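Local coordinates for 3-dehydroquinate dehydratase (PDB 4PH6), which catalyses the cis-dehydration of 3-dehydroquinate to 3-dehydroshikimate, the third step of the chorismate pathway, through an imine intermediate on an active-site lysine, at residues D44-E49 with V244-L249; Q70-L75 with K110-L115; E155-R160 with C172-M177; A159-M164 with N192-H197. One frame throughout, in Å; residues are numbered along the deposited sequence.

How the contacts relate
All four contacts belong to one (beta/alpha)8 barrel. Contacts 3 and 4 form a continuous layer: their centres lie about 8 Å apart, they share Ala159 and Arg160 of helix 154-166, and Leu161 CD2 of contact 4 packs against Ile174 CG2 of contact 3 at 3.7 Å. Contacts 1 and 2, with centres about 20 Å apart, meet where Val48 CG2 touches Leu75 CD2 at 3.7 Å. Contact 2 lies across the chain's centre from contact 4, about 30 Å between centres. Contact 3 includes Lys173, the predicted Schiff-base lysine, and contact 1 includes Glu49, predicted to bind substrate; contact 1 spans most of the chain and encloses the others in sequence.

Contact 1: D44-E49 with V244-L249; sequences DCDLVE and VLRNYL
A salt-bridge network of Asp44, Asp46 and Arg246 ties the loop leading into barrel strand 47-51 to the last helix of the (beta/alpha)8 barrel. Arginine suits this place because its five polar hydrogens point in several directions within one plane, enough to hold two carboxylates at the guanidinium edge. Asp46 is gripped end-on: NH1 of Arg246 reaches Asp46 OD2 at 2.8 Å on the syn side, while NH2 of Arg246 reaches Asp46 OD1 at 3.0 Å from above the carboxylate plane. The two groups are steeply inclined to each other, so the paired bonds are not coplanar. Asp44 takes the neighbouring edge, where Arg246 NE donates to Asp44 OD2 over 3.0 Å in a fairly straight bond (161°), and Arg246 NH2 adds a weak one to the same oxygen at 3.3 Å. Bends at chi2 (79°) and chi3 (80°) turn the guanidinium edge to the carboxylates; Arg246 CG passes Asp44 OD1 at 3.3 Å. The arginine's positive charge probably favours the ionised form of both aspartates and offsets the repulsion between them. Asp46 OD2 also accepts from the backbone N of Ile21, which joins the network to the adjacent strand 20-25. Arg246 itself packs on Ile21, while Leu245 and Leu249 of the same helix turn to strand 226-228; on another side Tyr248 stacks with Tyr248 of the second subunit.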
loop_
_atom_site.group_PDB
_atom_site.type_symbol
_atom_site.label_atom_id
_atom_site.label_comp_id
_atom_site.label_asym_id
_atom_site.label_seq_id
_atom_site.Cartn_x
_atom_site.Cartn_y
_atom_site.Cartn_z
ATOM N N ASP A 44 -11.375 -15.773 9.920
ATOM C CA ASP A 44 -11.992 -14.760 9.067
ATOM C C ASP A 44 -11.390 -14.798 7.655
ATOM O O ASP A 44 -10.733 -13.859 7.226
ATOM C CB ASP A 44 -11.837 -13.377 9.708
ATOM C CG ASP A 44 -12.689 -12.302 9.030
ATOM O OD1 ASP A 44 -12.509 -11.108 9.375
ATOM O OD2 ASP A 44 -13.525 -12.631 8.158
ATOM N N CYS A 45 -11.622 -15.901 6.954
ATOM C CA CYS A 45 -11.074 -16.119 5.620
ATOM C C CYS A 45 -12.156 -16.675 4.710
ATOM O O CYS A 45 -13.230 -17.061 5.179
ATOM C CB CYS A 45 -9.884 -17.077 5.661
ATOM S SG CYS A 45 -10.290 -18.776 6.156
ATOM N N ASP A 46 -11.867 -16.741 3.416
ATOM C CA ASP A 46 -12.871 -17.154 2.458
ATOM C C ASP A 46 -12.574 -18.534 1.901
ATOM O O ASP A 46 -13.493 -19.306 1.602
ATOM C CB ASP A 46 -12.968 -16.127 1.343
ATOM C CG ASP A 46 -13.355 -14.765 1.864
ATOM O OD1 ASP A 46 -14.393 -14.683 2.544
ATOM O OD2 ASP A 46 -12.600 -13.799 1.646
ATOM N N LEU A 47 -11.295 -18.850 1.754
ATOM C CA LEU A 47 -10.941 -20.193 1.356
ATOM C C LEU A 47 -9.646 -20.668 1.989
ATOM O O LEU A 47 -8.989 -19.928 2.709
ATOM C CB LEU A 47 -10.878 -20.317 -0.179
ATOM C CG LEU A 47 -10.009 -19.490 -1.121
ATOM C CD1 LEU A 47 -10.043 -20.128 -2.513
ATOM C CD2 LEU A 47 -10.491 -18.047 -1.188
ATOM N N VAL A 48 -9.321 -21.928 1.720
ATOM C CA VAL A 48 -8.232 -22.638 2.374
ATOM C C VAL A 48 -7.331 -23.292 1.339
ATOM O O VAL A 48 -7.818 -23.980 0.442
ATOM C CB VAL A 48 -8.771 -23.733 3.320
ATOM C CG1 VAL A 48 -7.640 -24.608 3.827
ATOM C CG2 VAL A 48 -9.558 -23.101 4.459
ATOM N N GLU A 49 -6.023 -23.081 1.454
ATOM C CA GLU A 49 -5.080 -23.771 0.594
ATOM C C GLU A 49 -4.316 -24.820 1.389
ATOM O O GLU A 49 -3.575 -24.497 2.315
ATOM C CB GLU A 49 -4.099 -22.792 -0.059
ATOM C CG GLU A 49 -3.040 -23.483 -0.907
ATOM C CD GLU A 49 -1.890 -22.555 -1.319
ATOM O OE1 GLU A 49 -1.594 -22.483 -2.537
ATOM O OE2 GLU A 49 -1.284 -21.911 -0.422
ATOM N N VAL A 244 -6.010 -9.515 10.534
ATOM C CA VAL A 244 -5.470 -8.198 10.202
ATOM C C VAL A 244 -5.755 -7.893 8.740
ATOM O O VAL A 244 -6.012 -6.746 8.353
ATOM C CB VAL A 244 -3.937 -8.125 10.470
ATOM C CG1 VAL A 244 -3.320 -6.907 9.812
ATOM C CG2 VAL A 244 -3.639 -8.144 11.963
ATOM N N LEU A 245 -5.719 -8.947 7.935
ATOM C CA LEU A 245 -5.863 -8.835 6.499
ATOM C C LEU A 245 -7.247 -8.317 6.108
ATOM O O LEU A 245 -7.377 -7.371 5.328
ATOM C CB LEU A 245 -5.601 -10.194 5.860
ATOM C CG LEU A 245 -5.001 -10.213 4.469
ATOM C CD1 LEU A 245 -3.870 -9.170 4.346
ATOM C CD2 LEU A 245 -4.495 -11.625 4.173
ATOM N N ARG A 246 -8.279 -8.948 6.659
ATOM C CA ARG A 246 -9.645 -8.505 6.425
ATOM C C ARG A 246 -9.811 -7.046 6.842
ATOM O O ARG A 246 -10.372 -6.249 6.096
ATOM C CB ARG A 246 -10.642 -9.386 7.175
ATOM C CG ARG A 246 -12.082 -9.088 6.814
ATOM C CD ARG A 246 -12.468 -9.727 5.492
ATOM N NE ARG A 246 -12.767 -11.147 5.655
ATOM C CZ ARG A 246 -12.904 -12.002 4.648
ATOM N NH1 ARG A 246 -12.755 -11.588 3.403
ATOM N NH2 ARG A 246 -13.180 -13.277 4.890
ATOM N N ASN A 247 -9.309 -6.704 8.029
ATOM C CA ASN A 247 -9.410 -5.341 8.537
ATOM C C ASN A 247 -8.701 -4.369 7.604
ATOM O O ASN A 247 -9.226 -3.306 7.283
ATOM C CB ASN A 247 -8.811 -5.221 9.944
ATOM C CG ASN A 247 -9.759 -5.678 11.041
ATOM O OD1 ASN A 247 -10.950 -5.904 10.814
ATOM N ND2 ASN A 247 -9.226 -5.795 12.255
ATOM N N TYR A 248 -7.508 -4.747 7.163
ATOM C CA TYR A 248 -6.731 -3.879 6.293
ATOM C C TYR A 248 -7.385 -3.734 4.929
ATOM O O TYR A 248 -7.368 -2.652 4.355
ATOM C CB TYR A 248 -5.301 -4.392 6.154
ATOM C CG TYR A 248 -4.398 -3.906 7.272
ATOM C CD1 TYR A 248 -3.134 -3.398 6.999
ATOM C CD2 TYR A 248 -4.819 -3.931 8.598
ATOM C CE1 TYR A 248 -2.309 -2.947 8.013
ATOM C CE2 TYR A 248 -3.997 -3.481 9.620
ATOM C CZ TYR A 248 -2.740 -2.989 9.323
ATOM O OH TYR A 248 -1.910 -2.537 10.328
ATOM N N LEU A 249 -7.983 -4.805 4.422
ATOM C CA LEU A 249 -8.700 -4.731 3.156
ATOM C C LEU A 249 -9.867 -3.758 3.229
ATOM O O LEU A 249 -10.144 -3.040 2.269
ATOM C CB LEU A 249 -9.208 -6.112 2.738
ATOM C CG LEU A 249 -8.154 -7.121 2.277
ATOM C CD1 LEU A 249 -8.807 -8.434 1.910
ATOM C CD2 LEU A 249 -7.363 -6.560 1.114
#

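Contact 2: Q70-L75 with K110-L115; sequences QVMERL and KGALDL
Asp114 OD2 is held by the backbone N of Leu80 and by a salt bridge from Lys10, and the methyl end of Met72 comes up to the same oxygen, with Met72 CE 3.7 Å from Asp114 OD2. The site lies in the (beta/alpha)8 barrel, where helix 61-73 meets the loop that leads from helix 97-110 into strand 115-119. An aspartate fits here because its short side chain can accept from a neighbouring strand's backbone while balancing a lysine. Its carboxylate is thus fixed by polar partners, and the methionine merely packs beside it. Met72 carries the contact. With CG anti to the backbone N (chi1 177°) its flexible, unbranched chain sets out toward the loop; the bend at chi2 (75°) places SD 4.1 Å from Asp114 OD2, and that at chi3 (68°) turns the methyl onto the loop. Nearer the helix, Met72 CB rests on Ala112 CB at 3.8 Å; alanine's single methyl lets the two backbones come close, 6.5 Å between Met72 CA and Ala112 CA. Met72 also touches Leu80 and Lys10, so it fills the angle between helix, loop and strand. Its terminal methyl finally settles on the loop backbone, with Met72 CE 3.6 Å from Leu113 N.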
loop_
_atom_site.group_PDB
_atom_site.type_symbol
_atom_site.label_atom_id
_atom_site.label_comp_id
_atom_site.label_asym_id
_atom_site.label_seq_id
_atom_site.Cartn_x
_atom_site.Cartn_y
_atom_site.Cartn_z
ATOM N N GLN A 70 -11.280 -35.874 4.203
ATOM C CA GLN A 70 -11.437 -35.493 5.601
ATOM C C GLN A 70 -11.215 -33.994 5.864
ATOM O O GLN A 70 -11.838 -33.408 6.758
ATOM C CB GLN A 70 -10.482 -36.326 6.439
ATOM C CG GLN A 70 -10.732 -37.817 6.272
ATOM C CD GLN A 70 -9.640 -38.664 6.869
ATOM O OE1 GLN A 70 -8.458 -38.362 6.726
ATOM N NE2 GLN A 70 -10.031 -39.736 7.551
ATOM N N VAL A 71 -10.319 -33.390 5.090
ATOM C CA VAL A 71 -10.083 -31.955 5.151
ATOM C C VAL A 71 -11.308 -31.189 4.664
ATOM O O VAL A 71 -11.773 -30.266 5.327
ATOM C CB VAL A 71 -8.859 -31.554 4.305
ATOM C CG1 VAL A 71 -8.931 -30.093 3.912
ATOM C CG2 VAL A 71 -7.586 -31.854 5.057
ATOM N N MET A 72 -11.838 -31.599 3.513
ATOM C CA MET A 72 -13.043 -30.986 2.951
ATOM C C MET A 72 -14.242 -31.045 3.897
ATOM O O MET A 72 -14.997 -30.076 4.020
ATOM C CB MET A 72 -13.406 -31.659 1.634
ATOM C CG MET A 72 -14.676 -31.134 1.017
ATOM S SD MET A 72 -14.368 -29.525 0.302
ATOM C CE MET A 72 -13.279 -29.972 -1.063
ATOM N N GLU A 73 -14.418 -32.187 4.558
ATOM C CA GLU A 73 -15.554 -32.375 5.457
ATOM C C GLU A 73 -15.566 -31.369 6.594
ATOM O O GLU A 73 -16.642 -31.021 7.092
ATOM C CB GLU A 73 -15.566 -33.787 6.037
ATOM C CG GLU A 73 -15.819 -34.868 5.017
ATOM C CD GLU A 73 -15.865 -36.239 5.652
ATOM O OE1 GLU A 73 -15.199 -36.430 6.694
ATOM O OE2 GLU A 73 -16.582 -37.121 5.121
ATOM N N ARG A 74 -14.378 -30.905 6.992
ATOM C CA ARG A 74 -14.222 -29.951 8.097
ATOM C C ARG A 74 -14.147 -28.475 7.653
ATOM O O ARG A 74 -13.899 -27.598 8.476
ATOM C CB ARG A 74 -12.955 -30.289 8.908
ATOM C CG ARG A 74 -12.978 -31.634 9.641
ATOM C CD ARG A 74 -11.562 -32.155 9.928
ATOM N NE ARG A 74 -11.564 -33.356 10.768
ATOM C CZ ARG A 74 -11.848 -34.586 10.338
ATOM N NH1 ARG A 74 -12.176 -34.805 9.064
ATOM N NH2 ARG A 74 -11.818 -35.607 11.189
ATOM N N LEU A 75 -14.334 -28.184 6.368
ATOM C CA LEU A 75 -14.060 -26.821 5.896
ATOM C C LEU A 75 -15.230 -25.853 5.990
ATOM O O LEU A 75 -15.103 -24.721 5.568
ATOM C CB LEU A 75 -13.560 -26.847 4.453
ATOM C CG LEU A 75 -12.061 -27.110 4.317
ATOM C CD1 LEU A 75 -11.578 -26.752 2.930
ATOM C CD2 LEU A 75 -11.282 -26.310 5.342
ATOM N N LYS A 110 -10.128 -39.192 -7.316
ATOM C CA LYS A 110 -10.604 -39.757 -6.060
ATOM C C LYS A 110 -10.380 -38.844 -4.855
ATOM O O LYS A 110 -10.600 -39.255 -3.712
ATOM C CB LYS A 110 -9.923 -41.103 -5.795
ATOM C CG LYS A 110 -10.404 -42.237 -6.683
ATOM C CD LYS A 110 -9.313 -43.281 -6.879
ATOM C CE LYS A 110 -9.879 -44.567 -7.495
ATOM N NZ LYS A 110 -8.837 -45.634 -7.658
ATOM N N GLY A 111 -9.945 -37.612 -5.104
ATOM C CA GLY A 111 -9.741 -36.667 -4.026
ATOM C C GLY A 111 -10.840 -35.628 -3.953
ATOM O O GLY A 111 -11.700 -35.570 -4.826
ATOM N N ALA A 112 -10.805 -34.806 -2.904
ATOM C CA ALA A 112 -11.720 -33.683 -2.779
ATOM C C ALA A 112 -10.965 -32.365 -2.933
ATOM O O ALA A 112 -9.924 -32.162 -2.300
ATOM C CB ALA A 112 -12.451 -33.737 -1.435
ATOM N N LEU A 113 -11.481 -31.478 -3.786
ATOM C CA LEU A 113 -10.849 -30.181 -4.037
ATOM C C LEU A 113 -11.719 -29.324 -4.945
ATOM O O LEU A 113 -12.467 -29.839 -5.750
ATOM C CB LEU A 113 -9.459 -30.365 -4.653
ATOM C CG LEU A 113 -9.340 -31.071 -6.004
ATOM C CD1 LEU A 113 -8.580 -30.209 -6.966
ATOM C CD2 LEU A 113 -8.688 -32.433 -5.900
ATOM N N ASP A 114 -11.606 -28.009 -4.824
ATOM C CA ASP A 114 -12.433 -27.113 -5.627
ATOM C C ASP A 114 -11.597 -26.361 -6.648
ATOM O O ASP A 114 -12.088 -26.014 -7.722
ATOM C CB ASP A 114 -13.177 -26.135 -4.719
ATOM C CG ASP A 114 -14.041 -26.851 -3.709
ATOM O OD1 ASP A 114 -14.860 -27.685 -4.128
ATOM O OD2 ASP A 114 -13.878 -26.637 -2.498
ATOM N N LEU A 115 -10.334 -26.122 -6.300
ATOM C CA LEU A 115 -9.383 -25.460 -7.176
ATOM C C LEU A 115 -8.076 -26.231 -7.189
ATOM O O LEU A 115 -7.658 -26.794 -6.181
ATOM C CB LEU A 115 -9.130 -24.013 -6.742
ATOM C CG LEU A 115 -10.341 -23.110 -6.584
ATOM C CD1 LEU A 115 -10.764 -23.059 -5.126
ATOM C CD2 LEU A 115 -10.027 -21.735 -7.118
#

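Contact 3: E155-R160 with C172-M177; sequences EEIVAR and CKIAVM
In the beta-alpha-beta unit of strand 140-147, helix 154-166 and strand 171-176, Ile157 on the helix meets Ile174 on the strand. This is the standard layer of a (beta/alpha)8 barrel, in which the helices cover the outer face of the sheet. The short segments run roughly antiparallel, with 150° between their N-to-C directions and 9.5 Å between axes at closest approach, a spacing filled by branched apolar side chains. The two isoleucines cross at about a right angle. Ile157 CG2, which lies opposite the backbone N, touches Ile174 CD1 at 3.8 Å and Ile174 CG2 at 3.9 Å, so one methyl fits between the two branches of its partner. The other branch of Ile157 extends along the strand, where its CD1 reaches Val176 CG1 at 4.3 Å. Beta-branched residues suit both roles: they are at home in a strand and give the helix a broad apolar surface. Ile174 and Val176 point toward the helix, whereas Lys173 and Ala175, which alternate with them, do not; Lys173, the predicted Schiff-base residue, hydrogen-bonds through NZ to His146 NE2. Arg160 lends its aliphatic part, with CD 4.2 Å from Ile174 CD1. Beyond it the extended chain carries the guanidinium outward; NH1 hydrogen-bonds Asn145 OD1 of strand 140-147, and from one turn earlier Glu156 meets it, Arg160 NE donating to the anti lone pair of Glu156 OE1 at 2.6 Å (160°).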
loop_
_atom_site.group_PDB
_atom_site.type_symbol
_atom_site.label_atom_id
_atom_site.label_comp_id
_atom_site.label_asym_id
_atom_site.label_seq_id
_atom_site.Cartn_x
_atom_site.Cartn_y
_atom_site.Cartn_z
ATOM N N GLU A 155 7.150 -6.275 -18.131
ATOM C CA GLU A 155 6.646 -6.910 -19.336
ATOM C C GLU A 155 6.634 -8.427 -19.192
ATOM O O GLU A 155 5.724 -9.095 -19.671
ATOM C CB GLU A 155 7.477 -6.510 -20.561
ATOM C CG GLU A 155 7.383 -5.027 -20.888
ATOM C CD GLU A 155 8.322 -4.185 -20.028
ATOM O OE1 GLU A 155 9.501 -4.573 -19.889
ATOM O OE2 GLU A 155 7.879 -3.165 -19.453
ATOM N N GLU A 156 7.644 -8.966 -18.528
ATOM C CA GLU A 156 7.756 -10.408 -18.379
ATOM C C GLU A 156 6.700 -10.945 -17.414
ATOM O O GLU A 156 6.139 -12.007 -17.647
ATOM C CB GLU A 156 9.172 -10.788 -17.929
ATOM C CG GLU A 156 9.372 -12.257 -17.608
ATOM C CD GLU A 156 9.071 -13.178 -18.777
ATOM O OE1 GLU A 156 8.733 -14.354 -18.517
ATOM O OE2 GLU A 156 9.174 -12.727 -19.947
ATOM N N ILE A 157 6.418 -10.205 -16.348
ATOM C CA ILE A 157 5.335 -10.554 -15.426
ATOM C C ILE A 157 3.998 -10.553 -16.172
ATOM O O ILE A 157 3.189 -11.476 -16.031
ATOM C CB ILE A 157 5.282 -9.583 -14.227
ATOM C CG1 ILE A 157 6.639 -9.568 -13.504
ATOM C CG2 ILE A 157 4.146 -9.972 -13.265
ATOM C CD1 ILE A 157 6.767 -8.582 -12.353
ATOM N N VAL A 158 3.781 -9.517 -16.980
ATOM C CA VAL A 158 2.569 -9.405 -17.785
ATOM C C VAL A 158 2.498 -10.541 -18.814
ATOM O O VAL A 158 1.435 -11.114 -19.040
ATOM C CB VAL A 158 2.503 -8.026 -18.515
ATOM C CG1 VAL A 158 1.416 -8.009 -19.570
ATOM C CG2 VAL A 158 2.291 -6.893 -17.504
ATOM N N ALA A 159 3.628 -10.861 -19.435
ATOM C CA ALA A 159 3.661 -11.906 -20.436
ATOM C C ALA A 159 3.351 -13.250 -19.801
ATOM O O ALA A 159 2.643 -14.066 -20.392
ATOM C CB ALA A 159 5.025 -11.946 -21.146
ATOM N N ARG A 160 3.871 -13.476 -18.597
ATOM C CA ARG A 160 3.614 -14.736 -17.916
ATOM C C ARG A 160 2.150 -14.844 -17.522
ATOM O O ARG A 160 1.542 -15.899 -17.682
ATOM C CB ARG A 160 4.520 -14.898 -16.700
ATOM C CG ARG A 160 5.976 -15.107 -17.084
ATOM C CD ARG A 160 6.830 -15.429 -15.884
ATOM N NE ARG A 160 8.256 -15.387 -16.208
ATOM C CZ ARG A 160 9.233 -15.608 -15.327
ATOM N NH1 ARG A 160 8.948 -15.890 -14.064
ATOM N NH2 ARG A 160 10.498 -15.524 -15.711
ATOM N N CYS A 172 -5.194 -16.707 -12.847
ATOM C CA CYS A 172 -3.767 -16.575 -13.134
ATOM C C CYS A 172 -3.068 -15.970 -11.922
ATOM O O CYS A 172 -3.511 -14.958 -11.400
ATOM C CB CYS A 172 -3.536 -15.699 -14.357
ATOM S SG CYS A 172 -4.492 -16.185 -15.801
ATOM N N LYS A 173 -1.975 -16.590 -11.490
ATOM C CA LYS A 173 -1.293 -16.174 -10.283
ATOM C C LYS A 173 0.216 -16.057 -10.484
ATOM O O LYS A 173 0.836 -16.898 -11.131
ATOM C CB LYS A 173 -1.591 -17.159 -9.145
ATOM C CG LYS A 173 -0.790 -16.933 -7.876
ATOM C CD LYS A 173 -0.853 -18.164 -6.980
ATOM C CE LYS A 173 0.045 -18.008 -5.766
ATOM N NZ LYS A 173 0.249 -19.283 -5.028
ATOM N N ILE A 174 0.810 -15.012 -9.919
ATOM C CA ILE A 174 2.256 -14.885 -9.950
ATOM C C ILE A 174 2.753 -14.243 -8.666
ATOM O O ILE A 174 2.179 -13.279 -8.174
ATOM C CB ILE A 174 2.755 -14.064 -11.179
ATOM C CG1 ILE A 174 4.276 -14.137 -11.293
ATOM C CG2 ILE A 174 2.312 -12.604 -11.124
ATOM C CD1 ILE A 174 4.820 -13.670 -12.639
ATOM N N ALA A 175 3.821 -14.798 -8.115
ATOM C CA ALA A 175 4.462 -14.213 -6.956
ATOM C C ALA A 175 5.915 -13.936 -7.312
ATOM O O ALA A 175 6.588 -14.778 -7.914
ATOM C CB ALA A 175 4.348 -15.142 -5.728
ATOM N N VAL A 176 6.388 -12.744 -6.970
ATOM C CA VAL A 176 7.768 -12.385 -7.252
ATOM C C VAL A 176 8.442 -11.844 -6.003
ATOM O O VAL A 176 7.788 -11.378 -5.094
ATOM C CB VAL A 176 7.854 -11.352 -8.370
ATOM C CG1 VAL A 176 7.252 -11.919 -9.670
ATOM C CG2 VAL A 176 7.161 -10.051 -7.949
ATOM N N MET A 177 9.761 -11.928 -5.960
ATOM C CA MET A 177 10.501 -11.483 -4.796
ATOM C C MET A 177 11.181 -10.152 -5.087
ATOM O O MET A 177 12.056 -10.082 -5.944
ATOM C CB MET A 177 11.542 -12.525 -4.394
ATOM C CG MET A 177 12.385 -12.114 -3.191
ATOM S SD MET A 177 11.393 -12.038 -1.682
ATOM C CE MET A 177 11.314 -13.758 -1.176
#

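Contact 4: A159-M164 with N192-H197; sequences ARLRQM and NEMYTH
Met194 reaches across from helix 181-197 and lays its thioether against two successive residues of helix 154-166, Leu161 and Arg162, crossing both side chains at a slant. Its CG stands opposite the backbone N (chi1 178°), which carries the chain outward to the other helix; a bend at chi2 (67°) then swings the sulfur alongside it. Met194 SD lies 3.8 Å from Leu161 CB and 3.5 Å from Arg162 CG, and so sits against the inner part of both side chains. Deeper in, Leu161 CD1 lies beside the methionine's stem, 4.0 Å from Met194 CG. The terminal methyl continues over the helix backbone, with Met194 CE 3.9 Å from Leu161 O. Methionine suits such a helix-helix seam, being apolar, flexible and long enough to follow its neighbour's surface; leucine gives the buried side a compact branch, and arginine offers methylenes here while its charged head runs on outward, away from the sulfur, after a bend at chi3 (70°). The contact is plain packing between consecutive outer helices of the barrel. Leu161 continues inward to Cys172 and Ile174 of strand 171-176, Met194 packs on Ile203 of strand 203-207, and Asn192 of helix 181-197 hydrogen-bonds to Thr182 of the second subunit.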
loop_
_atom_site.group_PDB
_atom_site.type_symbol
_atom_site.label_atom_id
_atom_site.label_comp_id
_atom_site.label_asym_id
_atom_site.label_seq_id
_atom_site.Cartn_x
_atom_site.Cartn_y
_atom_site.Cartn_z
ATOM N N ALA A 159 3.628 -10.861 -19.435
ATOM C CA ALA A 159 3.661 -11.906 -20.436
ATOM C C ALA A 159 3.351 -13.250 -19.801
ATOM O O ALA A 159 2.643 -14.066 -20.392
ATOM C CB ALA A 159 5.025 -11.946 -21.146
ATOM N N ARG A 160 3.871 -13.476 -18.597
ATOM C CA ARG A 160 3.614 -14.736 -17.916
ATOM C C ARG A 160 2.150 -14.844 -17.522
ATOM O O ARG A 160 1.542 -15.899 -17.682
ATOM C CB ARG A 160 4.520 -14.898 -16.700
ATOM C CG ARG A 160 5.976 -15.107 -17.084
ATOM C CD ARG A 160 6.830 -15.429 -15.884
ATOM N NE ARG A 160 8.256 -15.387 -16.208
ATOM C CZ ARG A 160 9.233 -15.608 -15.327
ATOM N NH1 ARG A 160 8.948 -15.890 -14.064
ATOM N NH2 ARG A 160 10.498 -15.524 -15.711
ATOM N N LEU A 161 1.572 -13.753 -17.030
ATOM C CA LEU A 161 0.165 -13.773 -16.660
ATOM C C LEU A 161 -0.675 -14.004 -17.917
ATOM O O LEU A 161 -1.681 -14.711 -17.881
ATOM C CB LEU A 161 -0.241 -12.469 -15.952
ATOM C CG LEU A 161 0.306 -12.318 -14.529
ATOM C CD1 LEU A 161 0.103 -10.905 -13.999
ATOM C CD2 LEU A 161 -0.312 -13.354 -13.571
ATOM N N ARG A 162 -0.253 -13.420 -19.028
ATOM C CA ARG A 162 -0.997 -13.570 -20.271
ATOM C C ARG A 162 -0.897 -14.986 -20.833
ATOM O O ARG A 162 -1.844 -15.466 -21.448
ATOM C CB ARG A 162 -0.507 -12.570 -21.328
ATOM C CG ARG A 162 -0.938 -11.122 -21.096
ATOM C CD ARG A 162 -0.420 -10.254 -22.214
ATOM N NE ARG A 162 -1.112 -10.548 -23.464
ATOM C CZ ARG A 162 -0.664 -10.202 -24.660
ATOM N NH1 ARG A 162 0.505 -9.577 -24.779
ATOM N NH2 ARG A 162 -1.372 -10.506 -25.731
ATOM N N GLN A 163 0.240 -15.648 -20.628
ATOM C CA GLN A 163 0.413 -17.020 -21.116
ATOM C C GLN A 163 -0.456 -18.007 -20.320
ATOM O O GLN A 163 -0.950 -18.983 -20.880
ATOM C CB GLN A 163 1.889 -17.447 -21.064
ATOM C CG GLN A 163 2.845 -16.659 -21.998
ATOM C CD GLN A 163 3.088 -17.357 -23.343
ATOM O OE1 GLN A 163 2.573 -18.472 -23.583
ATOM N NE2 GLN A 163 3.873 -16.709 -24.229
ATOM N N MET A 164 -0.642 -17.753 -19.023
ATOM C CA MET A 164 -1.520 -18.583 -18.210
ATOM C C MET A 164 -2.955 -18.503 -18.698
ATOM O O MET A 164 -3.632 -19.522 -18.818
ATOM C CB MET A 164 -1.464 -18.166 -16.738
ATOM C CG MET A 164 -0.082 -18.256 -16.118
ATOM S SD MET A 164 -0.082 -17.658 -14.417
ATOM C CE MET A 164 1.619 -17.131 -14.242
ATOM N N ASN A 192 -1.532 -3.971 -12.490
ATOM C CA ASN A 192 -2.490 -2.994 -13.021
ATOM C C ASN A 192 -2.643 -3.077 -14.551
ATOM O O ASN A 192 -3.755 -3.129 -15.053
ATOM C CB ASN A 192 -2.100 -1.560 -12.622
ATOM C CG ASN A 192 -3.162 -0.529 -13.034
ATOM O OD1 ASN A 192 -4.300 -0.558 -12.549
ATOM N ND2 ASN A 192 -2.790 0.387 -13.923
ATOM N N GLU A 193 -1.526 -3.095 -15.276
ATOM C CA GLU A 193 -1.555 -3.238 -16.735
ATOM C C GLU A 193 -2.277 -4.514 -17.195
ATOM O O GLU A 193 -3.161 -4.456 -18.048
ATOM C CB GLU A 193 -0.138 -3.228 -17.301
ATOM C CG GLU A 193 -0.071 -3.557 -18.798
ATOM C CD GLU A 193 1.348 -3.557 -19.328
ATOM O OE1 GLU A 193 2.274 -3.232 -18.555
ATOM O OE2 GLU A 193 1.542 -3.870 -20.525
ATOM N N MET A 194 -1.900 -5.660 -16.631
ATOM C CA MET A 194 -2.557 -6.928 -16.967
ATOM C C MET A 194 -4.064 -6.845 -16.773
ATOM O O MET A 194 -4.846 -7.196 -17.666
ATOM C CB MET A 194 -2.002 -8.084 -16.120
ATOM C CG MET A 194 -2.679 -9.430 -16.387
ATOM S SD MET A 194 -2.325 -10.064 -18.048
ATOM C CE MET A 194 -3.550 -11.359 -18.201
ATOM N N TYR A 195 -4.467 -6.378 -15.603
ATOM C CA TYR A 195 -5.871 -6.319 -15.230
ATOM C C TYR A 195 -6.668 -5.376 -16.120
ATOM O O TYR A 195 -7.797 -5.678 -16.500
ATOM C CB TYR A 195 -6.001 -5.883 -13.769
ATOM C CG TYR A 195 -7.424 -5.722 -13.289
ATOM C CD1 TYR A 195 -8.147 -6.806 -12.796
ATOM C CD2 TYR A 195 -8.046 -4.484 -13.325
ATOM C CE1 TYR A 195 -9.439 -6.653 -12.349
ATOM C CE2 TYR A 195 -9.348 -4.324 -12.887
ATOM C CZ TYR A 195 -10.037 -5.407 -12.399
ATOM O OH TYR A 195 -11.327 -5.231 -11.959
ATOM N N THR A 196 -6.094 -4.226 -16.456
ATOM C CA THR A 196 -6.866 -3.246 -17.200
ATOM C C THR A 196 -6.929 -3.602 -18.695
ATOM O O THR A 196 -7.931 -3.343 -19.354
ATOM C CB THR A 196 -6.301 -1.808 -17.015
ATOM O OG1 THR A 196 -4.950 -1.743 -17.479
ATOM C CG2 THR A 196 -6.329 -1.406 -15.546
ATOM N N HIS A 197 -5.881 -4.235 -19.217
ATOM C CA HIS A 197 -5.734 -4.352 -20.660
ATOM C C HIS A 197 -5.852 -5.760 -21.278
ATOM O O HIS A 197 -6.192 -5.875 -22.450
ATOM C CB HIS A 197 -4.393 -3.732 -21.061
ATOM C CG HIS A 197 -4.380 -2.241 -20.976
ATOM N ND1 HIS A 197 -3.575 -1.548 -20.090
ATOM C CD2 HIS A 197 -5.089 -1.299 -21.645
ATOM C CE1 HIS A 197 -3.781 -0.253 -20.229
ATOM N NE2 HIS A 197 -4.700 -0.074 -21.165
#